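Local coordinates for CRISPR-associated protein, Cse2 family (Thermobifida fusca, PDB 4H79), which probably binds nucleic acid as the small CasB (Cse2) subunit of the CRISPR-associated Cascade complex, the RNA-guided surveillance assembly of type I-E systems, at residues A41-L46 / L94-Q99; Q23-I28 / R106-G111; L63-R68 / V83-A88; G139-Y144 / A148-E153. One frame throughout, in Å; residues are numbered along the deposited sequence.

Contact 1. Residues A41-L46 / L94-Q99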
# COMPACT_ATOMS: atom_id res chain seq x y z
N ALA A 41 -7.94 -5.21 -16.76
CA ALA A 41 -9.08 -5.91 -16.09
C ALA A 41 -8.74 -6.23 -14.66
O ALA A 41 -9.60 -6.10 -13.80
CB ALA A 41 -9.42 -7.25 -16.81
N THR A 42 -7.50 -6.67 -14.39
CA THR A 42 -7.11 -6.99 -13.04
C THR A 42 -7.18 -5.79 -12.09
O THR A 42 -7.74 -5.89 -10.98
CB THR A 42 -5.66 -7.56 -13.01
OG1 THR A 42 -5.68 -8.80 -13.71
CG2 THR A 42 -5.16 -7.77 -11.55
N LEU A 43 -6.64 -4.65 -12.51
CA LEU A 43 -6.70 -3.43 -11.67
C LEU A 43 -8.17 -3.01 -11.51
O LEU A 43 -8.57 -2.66 -10.36
CB LEU A 43 -5.94 -2.29 -12.37
CG LEU A 43 -4.43 -2.54 -12.38
CD1 LEU A 43 -3.75 -1.41 -13.14
CD2 LEU A 43 -3.86 -2.63 -10.94
N ALA A 44 -8.99 -3.07 -12.58
CA ALA A 44 -10.42 -2.69 -12.45
C ALA A 44 -11.15 -3.61 -11.49
O ALA A 44 -11.99 -3.16 -10.64
CB ALA A 44 -11.13 -2.79 -13.81
N ARG A 45 -10.89 -4.92 -11.61
CA ARG A 45 -11.56 -5.88 -10.64
C ARG A 45 -11.13 -5.66 -9.18
O ARG A 45 -11.97 -5.77 -8.25
CB ARG A 45 -11.27 -7.33 -11.06
CG ARG A 45 -12.04 -7.70 -12.36
CD ARG A 45 -11.60 -9.04 -12.95
NE ARG A 45 -12.25 -10.10 -12.19
CZ ARG A 45 -11.84 -11.37 -12.15
NH1 ARG A 45 -10.76 -11.76 -12.84
NH2 ARG A 45 -12.50 -12.26 -11.42
N LEU A 46 -9.84 -5.36 -8.98
CA LEU A 46 -9.35 -5.00 -7.64
C LEU A 46 -10.08 -3.76 -7.07
O LEU A 46 -10.53 -3.78 -5.90
CB LEU A 46 -7.87 -4.71 -7.66
CG LEU A 46 -6.99 -6.00 -7.75
CD1 LEU A 46 -5.59 -5.63 -8.17
CD2 LEU A 46 -7.02 -6.81 -6.46
N LEU A 94 -5.17 -0.93 -2.97
CA LEU A 94 -4.76 0.50 -2.93
C LEU A 94 -3.99 0.87 -4.20
O LEU A 94 -4.21 1.95 -4.80
CB LEU A 94 -3.89 0.82 -1.67
CG LEU A 94 -4.65 0.72 -0.34
CD1 LEU A 94 -3.68 0.83 0.81
CD2 LEU A 94 -5.72 1.86 -0.26
N TYR A 95 -3.04 0.04 -4.60
CA TYR A 95 -2.30 0.36 -5.83
C TYR A 95 -3.25 0.52 -7.05
O TYR A 95 -3.05 1.43 -7.92
CB TYR A 95 -1.22 -0.77 -6.13
CG TYR A 95 -0.66 -0.53 -7.53
CD1 TYR A 95 0.24 0.54 -7.76
CD2 TYR A 95 -1.05 -1.36 -8.63
CE1 TYR A 95 0.69 0.83 -9.06
CE2 TYR A 95 -0.55 -1.12 -9.91
CZ TYR A 95 0.30 -0.02 -10.10
OH TYR A 95 0.80 0.25 -11.37
N ALA A 96 -4.24 -0.39 -7.18
CA ALA A 96 -5.22 -0.31 -8.29
C ALA A 96 -5.97 1.01 -8.31
O ALA A 96 -6.25 1.57 -9.36
CB ALA A 96 -6.22 -1.48 -8.18
N ILE A 97 -6.32 1.49 -7.12
CA ILE A 97 -6.98 2.81 -7.01
C ILE A 97 -6.00 3.91 -7.37
O ILE A 97 -6.32 4.81 -8.17
CB ILE A 97 -7.43 3.02 -5.54
CG1 ILE A 97 -8.60 2.07 -5.21
CG2 ILE A 97 -7.88 4.49 -5.32
CD1 ILE A 97 -8.81 1.93 -3.73
N HIS A 98 -4.75 3.79 -6.88
CA HIS A 98 -3.68 4.81 -7.14
C HIS A 98 -3.32 4.95 -8.59
O HIS A 98 -3.20 6.08 -9.13
CB HIS A 98 -2.42 4.35 -6.31
CG HIS A 98 -1.48 5.48 -6.02
ND1 HIS A 98 -0.46 5.36 -5.14
CD2 HIS A 98 -1.37 6.76 -6.62
CE1 HIS A 98 0.25 6.55 -5.14
NE2 HIS A 98 -0.32 7.40 -6.05
N GLN A 99 -3.19 3.82 -9.30
CA GLN A 99 -2.74 3.82 -10.72
C GLN A 99 -3.82 4.22 -11.75
O GLN A 99 -3.50 4.69 -12.85
CB GLN A 99 -2.17 2.43 -11.09
CG GLN A 99 -1.40 2.42 -12.43
CD GLN A 99 -0.12 3.28 -12.35
OE1 GLN A 99 0.80 2.98 -11.57
NE2 GLN A 99 -0.05 4.36 -13.12
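Leu43 overlaps the CD2-CE2 side of the Tyr95 ring and the methyl group of Ala96. Its CD2 does the touching. This methyl lies 3.8 Å from Tyr95 CE2, and it meets the ring obliquely. The same CD2 lies 3.8 Å from Ala96 CB, so one leucine branch fills the angle between two neighbouring residues of helix 80-99. Leu43 has CG anti to its carbonyl carbon (chi1 -70°), and from there the branch extends to the other helix.

Ala96 is the small residue at the crossing. Its CB points toward helix 37-49 and sits 3.4 Å from Leu43 O. It is also 3.7 Å from Leu46 CB. The methyl therefore rests on the backbone of one turn, between Leu43 and Leu46. The CA atoms of Leu43 and Ala96 are only 4.8 Å apart. The short axes approach to 8.4 Å, close for two helices.

All four touching residues are buried. The side chains that meet are apolar, and Ala96 CB also rests on the carbonyl oxygen of Leu43. Polar groups nearby are served from elsewhere. Ala96 O accepts from Arg47 NH1, and Gln99 reaches the loop beyond its helix through Met107 N, Arg102 O and Asp105 O. Leu43 also packs on Ile28 and Tyr32 of helix 16-33, and Tyr95 makes an edge-to-face pair with Tyr167.

The short segments cross at -112°, a steep angle. Close crossing over an alanine, with leucines beside it, is a helix-helix core contact in this all-helical Cse2 fold.

Contact 2. Residues Q23-I28 / R106-G111. With EDO (1,2-ethanediol), chain C; EDO (1,2-ethanediol), chain B.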
# COMPACT_ATOMS: atom_id res chain seq x y z
N GLN A 23 7.12 -7.37 -6.58
CA GLN A 23 7.26 -8.09 -7.85
C GLN A 23 5.86 -8.16 -8.55
O GLN A 23 5.74 -7.91 -9.75
CB GLN A 23 7.89 -9.50 -7.56
CG GLN A 23 8.20 -10.34 -8.78
CD GLN A 23 8.98 -9.57 -9.85
OE1 GLN A 23 10.00 -8.89 -9.56
NE2 GLN A 23 8.50 -9.64 -11.09
N ARG A 24 4.80 -8.46 -7.80
CA ARG A 24 3.49 -8.59 -8.40
C ARG A 24 2.98 -7.21 -8.94
O ARG A 24 2.42 -7.13 -10.03
CB ARG A 24 2.50 -9.16 -7.38
CG ARG A 24 1.11 -9.42 -8.01
CD ARG A 24 1.17 -10.67 -8.93
NE ARG A 24 -0.12 -10.81 -9.62
CZ ARG A 24 -0.33 -10.53 -10.90
NH1 ARG A 24 0.67 -10.16 -11.67
NH2 ARG A 24 -1.56 -10.64 -11.41
N VAL A 25 3.11 -6.13 -8.15
CA VAL A 25 2.65 -4.79 -8.58
C VAL A 25 3.51 -4.36 -9.79
O VAL A 25 2.97 -3.76 -10.73
CB VAL A 25 2.82 -3.77 -7.44
CG1 VAL A 25 2.68 -2.35 -7.93
CG2 VAL A 25 1.86 -4.06 -6.28
N ARG A 26 4.82 -4.65 -9.78
CA ARG A 26 5.66 -4.26 -10.95
C ARG A 26 5.12 -4.92 -12.23
O ARG A 26 5.12 -4.28 -13.30
CB ARG A 26 7.14 -4.68 -10.82
CG ARG A 26 7.94 -3.84 -9.83
CD ARG A 26 9.35 -4.47 -9.76
NE ARG A 26 10.22 -3.84 -8.82
CZ ARG A 26 11.20 -3.02 -9.18
NH1 ARG A 26 11.35 -2.76 -10.48
NH2 ARG A 26 12.03 -2.45 -8.29
N GLU A 27 4.73 -6.20 -12.13
CA GLU A 27 4.18 -6.94 -13.26
C GLU A 27 2.92 -6.30 -13.76
O GLU A 27 2.79 -6.05 -14.97
CB GLU A 27 3.92 -8.44 -12.92
CG GLU A 27 5.23 -9.21 -12.86
CD GLU A 27 5.10 -10.48 -12.02
OE1 GLU A 27 3.95 -10.77 -11.57
OE2 GLU A 27 6.11 -11.19 -11.81
N ILE A 28 1.97 -6.03 -12.85
CA ILE A 28 0.71 -5.44 -13.27
C ILE A 28 0.94 -4.03 -13.81
O ILE A 28 0.34 -3.61 -14.81
CB ILE A 28 -0.25 -5.38 -12.09
CG1 ILE A 28 -0.62 -6.83 -11.62
CG2 ILE A 28 -1.53 -4.68 -12.50
CD1 ILE A 28 -1.44 -6.86 -10.30
N ARG A 106 4.55 5.90 -13.17
CA ARG A 106 4.36 4.74 -12.30
C ARG A 106 4.00 5.13 -10.86
O ARG A 106 4.78 5.84 -10.19
CB ARG A 106 5.62 3.88 -12.26
CG ARG A 106 6.06 3.34 -13.67
CD ARG A 106 7.50 2.81 -13.63
NE ARG A 106 7.80 2.05 -14.87
CZ ARG A 106 8.38 2.54 -15.98
NH1 ARG A 106 8.77 3.81 -16.06
NH2 ARG A 106 8.58 1.76 -17.02
N MET A 107 2.87 4.64 -10.37
CA MET A 107 2.43 5.01 -8.98
C MET A 107 3.07 4.14 -7.92
O MET A 107 3.08 4.46 -6.74
CB MET A 107 0.92 5.03 -8.84
CG MET A 107 0.26 6.17 -9.67
SD MET A 107 0.90 7.84 -9.10
CE MET A 107 2.12 8.29 -10.29
N HIS A 108 3.66 3.02 -8.35
CA HIS A 108 4.49 2.25 -7.45
C HIS A 108 5.98 2.49 -7.76
O HIS A 108 6.44 2.13 -8.86
CB HIS A 108 4.14 0.74 -7.51
CG HIS A 108 5.21 -0.13 -6.94
ND1 HIS A 108 5.58 -0.10 -5.60
CD2 HIS A 108 6.05 -1.07 -7.56
CE1 HIS A 108 6.63 -0.97 -5.39
NE2 HIS A 108 6.91 -1.58 -6.58
N GLN A 109 6.72 3.11 -6.83
CA GLN A 109 8.18 3.34 -6.99
C GLN A 109 8.82 3.04 -5.67
O GLN A 109 8.36 3.54 -4.62
CB GLN A 109 8.51 4.78 -7.42
CG GLN A 109 7.97 5.06 -8.83
CD GLN A 109 8.27 6.47 -9.34
OE1 GLN A 109 9.34 6.98 -9.08
NE2 GLN A 109 7.35 7.09 -10.11
N ARG A 110 9.90 2.22 -5.71
CA ARG A 110 10.63 1.84 -4.52
C ARG A 110 11.20 3.07 -3.83
O ARG A 110 11.66 4.02 -4.51
CB ARG A 110 11.80 0.89 -4.83
CG ARG A 110 11.38 -0.49 -5.33
CD ARG A 110 10.49 -1.29 -4.37
NE ARG A 110 10.97 -1.32 -3.00
CZ ARG A 110 12.08 -1.92 -2.64
NH1 ARG A 110 12.79 -2.56 -3.53
NH2 ARG A 110 12.47 -1.89 -1.40
N GLY A 111 11.22 3.03 -2.50
CA GLY A 111 11.91 4.07 -1.71
C GLY A 111 10.97 5.20 -1.31
O GLY A 111 11.37 6.05 -0.53
C1 EDO C . 9.53 0.15 -8.64
O1 EDO C . 10.50 1.17 -8.27
C2 EDO C . 9.24 0.22 -10.14
O2 EDO C . 8.64 1.50 -10.36
C1 EDO B . 11.47 10.05 -2.28
O1 EDO B . 12.07 8.76 -2.20
C2 EDO B . 11.87 10.86 -1.06
O2 EDO B . 10.97 10.56 0.02
O HOH W 1 12.30 -3.80 -6.12
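Val25 and His108 make the apolar part of the contact. Val25 CG1 lies 3.4 Å from His108 CB and 3.5 Å from His108 CG, while Val25 CB sits over one face of the imidazole. CG1 is anti to the backbone N of Val25 (chi1 166°), which sends this methyl to the root of the ring. Arg26 adds its aliphatic part: CG comes to the ring edge, 4.0 Å from His108 CD2. Its guanidinium plane stands 82° from the ring plane.

The polar part runs through Asp22, one turn back on helix 16-33. Asp22 OD1 takes Arg26 NE in a salt bridge and His108 NE2 in a hydrogen bond. The other ring nitrogen, ND1, is bonded to Tyr167 N. With an alanine here instead of His108, Asp22 OD1 would probably lose its imidazole partner and keep Arg26, and a gap would be likely to open beside Val25 CG1.

Solvent and additive link the outer arginines. One water accepts from Arg26 NH2 at 2.6 Å and from Arg110 NH1 at 2.9 Å. Arg110 also pairs through NE with Asp166. An ethanediol, probably from the crystallisation liquor, lies with C1 over the centre of the Arg26 guanidinium. It accepts from Arg110 N through O1 at 2.8 Å and donates through O2 to His108 O at 2.7 Å.

The arrangement is a loop docked on a helix. His108 ties the 106-111 segment to helix 16-33 through Asp22, and its backbone N does so through Gln29, while ND1 links it to the start of helix 167-176.

Contact 3. Residues L63-R68 / V83-A88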
# COMPACT_ATOMS: atom_id res chain seq x y z
N LEU A 63 -5.60 -13.61 -8.68
CA LEU A 63 -5.05 -12.40 -9.31
C LEU A 63 -4.00 -11.76 -8.42
O LEU A 63 -2.98 -11.27 -8.89
CB LEU A 63 -6.12 -11.33 -9.56
CG LEU A 63 -7.38 -11.53 -10.40
CD1 LEU A 63 -8.37 -10.39 -10.17
CD2 LEU A 63 -6.97 -11.62 -11.86
N ILE A 64 -4.30 -11.71 -7.13
CA ILE A 64 -3.41 -11.07 -6.21
C ILE A 64 -2.24 -12.02 -5.92
O ILE A 64 -1.08 -11.64 -6.13
CB ILE A 64 -4.16 -10.69 -4.92
CG1 ILE A 64 -5.33 -9.78 -5.23
CG2 ILE A 64 -3.25 -9.99 -3.91
CD1 ILE A 64 -6.24 -9.60 -4.04
N LEU A 65 -2.56 -13.25 -5.47
CA LEU A 65 -1.60 -14.14 -4.77
C LEU A 65 -1.38 -15.45 -5.53
O LEU A 65 -2.31 -16.18 -5.77
CB LEU A 65 -2.09 -14.47 -3.35
CG LEU A 65 -2.23 -13.35 -2.33
CD1 LEU A 65 -2.72 -13.93 -1.02
CD2 LEU A 65 -0.87 -12.71 -2.14
N ASP A 66 -0.15 -15.73 -5.91
CA ASP A 66 0.17 -17.00 -6.59
C ASP A 66 1.22 -17.74 -5.76
O ASP A 66 1.63 -17.26 -4.68
CB ASP A 66 0.63 -16.79 -8.04
CG ASP A 66 1.88 -15.91 -8.14
OD1 ASP A 66 1.80 -14.84 -8.76
OD2 ASP A 66 2.95 -16.23 -7.58
N ASP A 67 1.69 -18.86 -6.30
CA ASP A 67 2.52 -19.80 -5.48
C ASP A 67 3.82 -19.13 -5.04
O ASP A 67 4.42 -19.54 -4.03
CB ASP A 67 2.81 -21.10 -6.27
CG ASP A 67 3.23 -20.83 -7.71
OD1 ASP A 67 2.52 -20.13 -8.47
OD2 ASP A 67 4.29 -21.33 -8.08
N ARG A 68 4.25 -18.07 -5.75
CA ARG A 68 5.51 -17.40 -5.37
C ARG A 68 5.40 -16.78 -3.99
O ARG A 68 6.38 -16.72 -3.25
CB ARG A 68 5.91 -16.33 -6.41
CG ARG A 68 6.31 -16.94 -7.77
CD ARG A 68 6.57 -15.83 -8.78
NE ARG A 68 5.33 -15.04 -8.96
CZ ARG A 68 5.24 -13.88 -9.61
NH1 ARG A 68 6.31 -13.33 -10.15
NH2 ARG A 68 4.08 -13.25 -9.72
N VAL A 83 -3.21 -12.68 7.97
CA VAL A 83 -2.90 -11.26 8.06
C VAL A 83 -2.00 -10.88 6.88
O VAL A 83 -2.22 -9.86 6.24
CB VAL A 83 -2.29 -10.86 9.42
CG1 VAL A 83 -1.83 -9.42 9.39
CG2 VAL A 83 -3.32 -11.06 10.55
N ALA A 84 -0.99 -11.70 6.57
CA ALA A 84 -0.10 -11.46 5.43
C ALA A 84 -0.86 -11.44 4.12
O ALA A 84 -0.61 -10.57 3.26
CB ALA A 84 0.99 -12.51 5.38
N GLU A 85 -1.78 -12.40 3.94
CA GLU A 85 -2.64 -12.43 2.73
C GLU A 85 -3.52 -11.17 2.65
O GLU A 85 -3.65 -10.52 1.59
CB GLU A 85 -3.54 -13.65 2.75
CG GLU A 85 -2.83 -14.96 2.49
CD GLU A 85 -3.78 -16.14 2.57
OE1 GLU A 85 -4.86 -16.08 3.20
OE2 GLU A 85 -3.46 -17.19 1.99
N ASN A 86 -4.13 -10.83 3.79
CA ASN A 86 -4.90 -9.59 3.85
C ASN A 86 -4.08 -8.30 3.58
O ASN A 86 -4.53 -7.36 2.88
CB ASN A 86 -5.66 -9.52 5.18
CG ASN A 86 -6.74 -8.45 5.16
OD1 ASN A 86 -7.40 -8.19 4.11
ND2 ASN A 86 -6.92 -7.80 6.29
N SER A 87 -2.87 -8.25 4.11
CA SER A 87 -1.96 -7.13 3.85
C SER A 87 -1.63 -6.99 2.38
O SER A 87 -1.63 -5.87 1.88
CB SER A 87 -0.69 -7.25 4.68
OG SER A 87 -1.01 -7.30 6.07
N ALA A 88 -1.32 -8.11 1.72
CA ALA A 88 -1.08 -8.11 0.26
C ALA A 88 -2.32 -7.68 -0.50
O ALA A 88 -2.26 -6.87 -1.47
CB ALA A 88 -0.68 -9.50 -0.24
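This contact packs the turn between two short helices, 61-64 and 67-71, against the long helix 80-99 of the all-helical Cse2 fold. Leu65 sits in the turn and carries most of it. Its two methyls divide the work. Leu65 CD1 lies 3.7 Å from Glu85 CG, against the aliphatic part of the glutamate, and the two side chains run at about a right angle. Leu65 CD2 lies 3.7 Å from Ala88 CB, one helical turn further on. Ile64 adds a looser touch: its CG2 is 4.1 Å from Ala88 O. CG2 is anti to the backbone N of Ile64, while the CG1 branch serves another neighbour, Leu46 of helix 37-49.

The carboxylate end of Glu85 is held elsewhere, by Tyr70 OH through OE2.

Asp66 follows Leu65 and is the N-cap of helix 67-71. Its OD2 accepts from Arg68 N at 2.9 Å through the anti lone pair. The same oxygen accepts from Arg68 NE at 3.0 Å on the syn side. OD1 takes Arg68 NH2 at 2.9 Å, using its syn lone pair. The guanidinium thus grips the carboxylate side-on, with the carboxylate carbon at its edge and in its plane. Arg68 NH1 makes a further salt bridge with Glu27 of helix 16-33.

The division of labour is plain. Across the contact the side chains meet through hydrocarbon, with one looser touch of Ile64 CG2 on a carbonyl oxygen. Asp66 and Arg68 pair their charges with each other, and Arg68 also with Glu27. The cap and the side-on grip probably hold the start of helix 67-71 in shape.

Contact 4. Residues G139-Y144 / A148-E153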
# COMPACT_ATOMS: atom_id res chain seq x y z
N GLY A 139 -2.78 5.65 11.59
CA GLY A 139 -2.00 4.67 12.34
C GLY A 139 -2.67 4.20 13.59
O GLY A 139 -2.22 3.26 14.18
N HIS A 140 -3.76 4.87 13.97
CA HIS A 140 -4.51 4.49 15.16
C HIS A 140 -5.77 3.65 14.88
O HIS A 140 -6.53 3.35 15.81
CB HIS A 140 -4.80 5.72 16.03
CG HIS A 140 -3.57 6.23 16.79
ND1 HIS A 140 -2.99 7.42 16.52
CD2 HIS A 140 -2.82 5.65 17.83
CE1 HIS A 140 -1.93 7.60 17.33
NE2 HIS A 140 -1.83 6.53 18.14
N ALA A 141 -5.98 3.24 13.62
CA ALA A 141 -7.08 2.29 13.25
C ALA A 141 -7.05 1.04 14.11
O ALA A 141 -5.98 0.43 14.28
CB ALA A 141 -7.03 1.90 11.73
N VAL A 142 -8.21 0.66 14.64
CA VAL A 142 -8.35 -0.52 15.53
C VAL A 142 -8.51 -1.83 14.75
O VAL A 142 -8.23 -2.87 15.26
CB VAL A 142 -9.53 -0.36 16.53
CG1 VAL A 142 -9.27 0.84 17.43
CG2 VAL A 142 -10.89 -0.24 15.81
N THR A 143 -8.94 -1.75 13.51
CA THR A 143 -9.09 -2.96 12.67
C THR A 143 -8.44 -2.75 11.30
O THR A 143 -8.24 -1.60 10.84
CB THR A 143 -10.59 -3.28 12.41
OG1 THR A 143 -11.17 -2.20 11.66
CG2 THR A 143 -11.40 -3.49 13.74
N TYR A 144 -8.13 -3.86 10.62
CA TYR A 144 -7.58 -3.77 9.26
C TYR A 144 -8.56 -3.14 8.29
O TYR A 144 -8.15 -2.44 7.38
CB TYR A 144 -7.16 -5.13 8.72
CG TYR A 144 -5.77 -5.46 9.15
CD1 TYR A 144 -4.69 -5.03 8.37
CD2 TYR A 144 -5.52 -6.14 10.34
CE1 TYR A 144 -3.39 -5.29 8.75
CE2 TYR A 144 -4.22 -6.39 10.74
CZ TYR A 144 -3.16 -5.97 9.95
OH TYR A 144 -1.83 -6.19 10.30
N ALA A 148 -7.49 0.02 6.16
CA ALA A 148 -7.60 0.07 4.68
C ALA A 148 -8.43 1.27 4.23
O ALA A 148 -8.07 1.89 3.24
CB ALA A 148 -8.22 -1.24 4.13
N GLN A 149 -9.57 1.54 4.90
CA GLN A 149 -10.48 2.68 4.51
C GLN A 149 -9.72 4.01 4.67
O GLN A 149 -9.83 4.89 3.83
CB GLN A 149 -11.77 2.76 5.35
CG GLN A 149 -12.75 1.63 5.02
CD GLN A 149 -13.86 1.36 6.06
OE1 GLN A 149 -13.73 1.71 7.22
NE2 GLN A 149 -14.93 0.71 5.62
N ARG A 150 -8.96 4.13 5.79
CA ARG A 150 -8.20 5.38 6.06
C ARG A 150 -7.09 5.52 5.05
O ARG A 150 -6.84 6.63 4.56
CB ARG A 150 -7.71 5.49 7.50
CG ARG A 150 -8.91 5.71 8.45
CD ARG A 150 -8.46 5.44 9.88
NE ARG A 150 -9.61 5.49 10.79
CZ ARG A 150 -9.51 5.57 12.10
NH1 ARG A 150 -8.30 5.63 12.68
NH2 ARG A 150 -10.61 5.59 12.85
N LEU A 151 -6.40 4.44 4.74
CA LEU A 151 -5.33 4.53 3.72
C LEU A 151 -5.91 4.91 2.33
O LEU A 151 -5.28 5.59 1.54
CB LEU A 151 -4.58 3.19 3.61
CG LEU A 151 -3.54 3.01 4.75
CD1 LEU A 151 -3.04 1.56 4.85
CD2 LEU A 151 -2.40 4.06 4.71
N ARG A 152 -7.06 4.37 2.01
CA ARG A 152 -7.68 4.66 0.70
C ARG A 152 -7.87 6.20 0.51
O ARG A 152 -7.64 6.77 -0.57
CB ARG A 152 -9.01 3.89 0.58
CG ARG A 152 -9.75 4.16 -0.69
CD ARG A 152 -11.17 3.53 -0.76
NE ARG A 152 -11.57 3.55 -2.18
CZ ARG A 152 -11.74 4.64 -2.96
NH1 ARG A 152 -12.08 4.50 -4.26
NH2 ARG A 152 -11.58 5.86 -2.46
N GLU A 153 -8.31 6.87 1.57
CA GLU A 153 -8.52 8.34 1.49
C GLU A 153 -7.20 9.05 1.18
O GLU A 153 -7.16 10.00 0.41
CB GLU A 153 -9.11 8.92 2.81
CG GLU A 153 -10.49 8.33 3.16
CD GLU A 153 -10.99 8.75 4.57
OE1 GLU A 153 -10.24 9.45 5.33
OE2 GLU A 153 -12.14 8.39 4.94
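Tyr144 O accepts a hydrogen bond from Ala148 N at 2.8 Å, with an N-H...O angle of 165°. The donor is tilted 26° from the carbonyl plane. Ala148 CB lies 3.5 Å from the same oxygen, so the amide and the methyl of one residue both meet this carbonyl. The second meeting is between Arg150 and the backbone of the incoming loop. Arg150 NH1 lies 3.5 Å from Ala141 N and 3.6 Å from Ala141 CA. Both nitrogens are donors, so they only pack against each other. Arg150 NH1 also lies 3.9 Å from His140 C and 4.1 Å from Ala141 CB. The guanidinium meets this part of the loop obliquely.

The loop joins helix 129-138 to helix 144-160, and Thr143 is the N-cap of the second, with OG1 bonded to Ala146 N. The Tyr144 to Ala148 bond belongs to the first turn of that helix.

The shape of Arg150 explains its reach. Its CB points toward the loop. CG is anti to the carbonyl carbon (chi1 -70°), and the chain is extended from CG to NE. This carries the charged end back along the loop that precedes its own helix. There NH1 makes a weak hydrogen bond with Gln137 O, near the C-terminal end of helix 129-138.

The CB of Tyr144 points away from the 148-153 segment; its ring packs on Val83 and Asn86 of helix 80-99, while its OH bonds to Leu174 O.

Overall arrangement
From the N terminus, helix 16-33 opens the widest loop, which contact 2 closes at residues 106-111. Within it, contact 1 joins helix 37-49 to the end of helix 80-99. Contact 3 lies within that loop in turn, bringing the 63-68 turn to an earlier part of helix 80-99. The three are thus nested without crossing, and contacts 1 and 3 share one long helix. Contact 4 follows in series and closes a short local loop at the start of helix 144-160. It touches contacts 1 and 3 through helix 80-99 but not contact 2, whose nearest atoms are about 12 Å away across the centre of the chain.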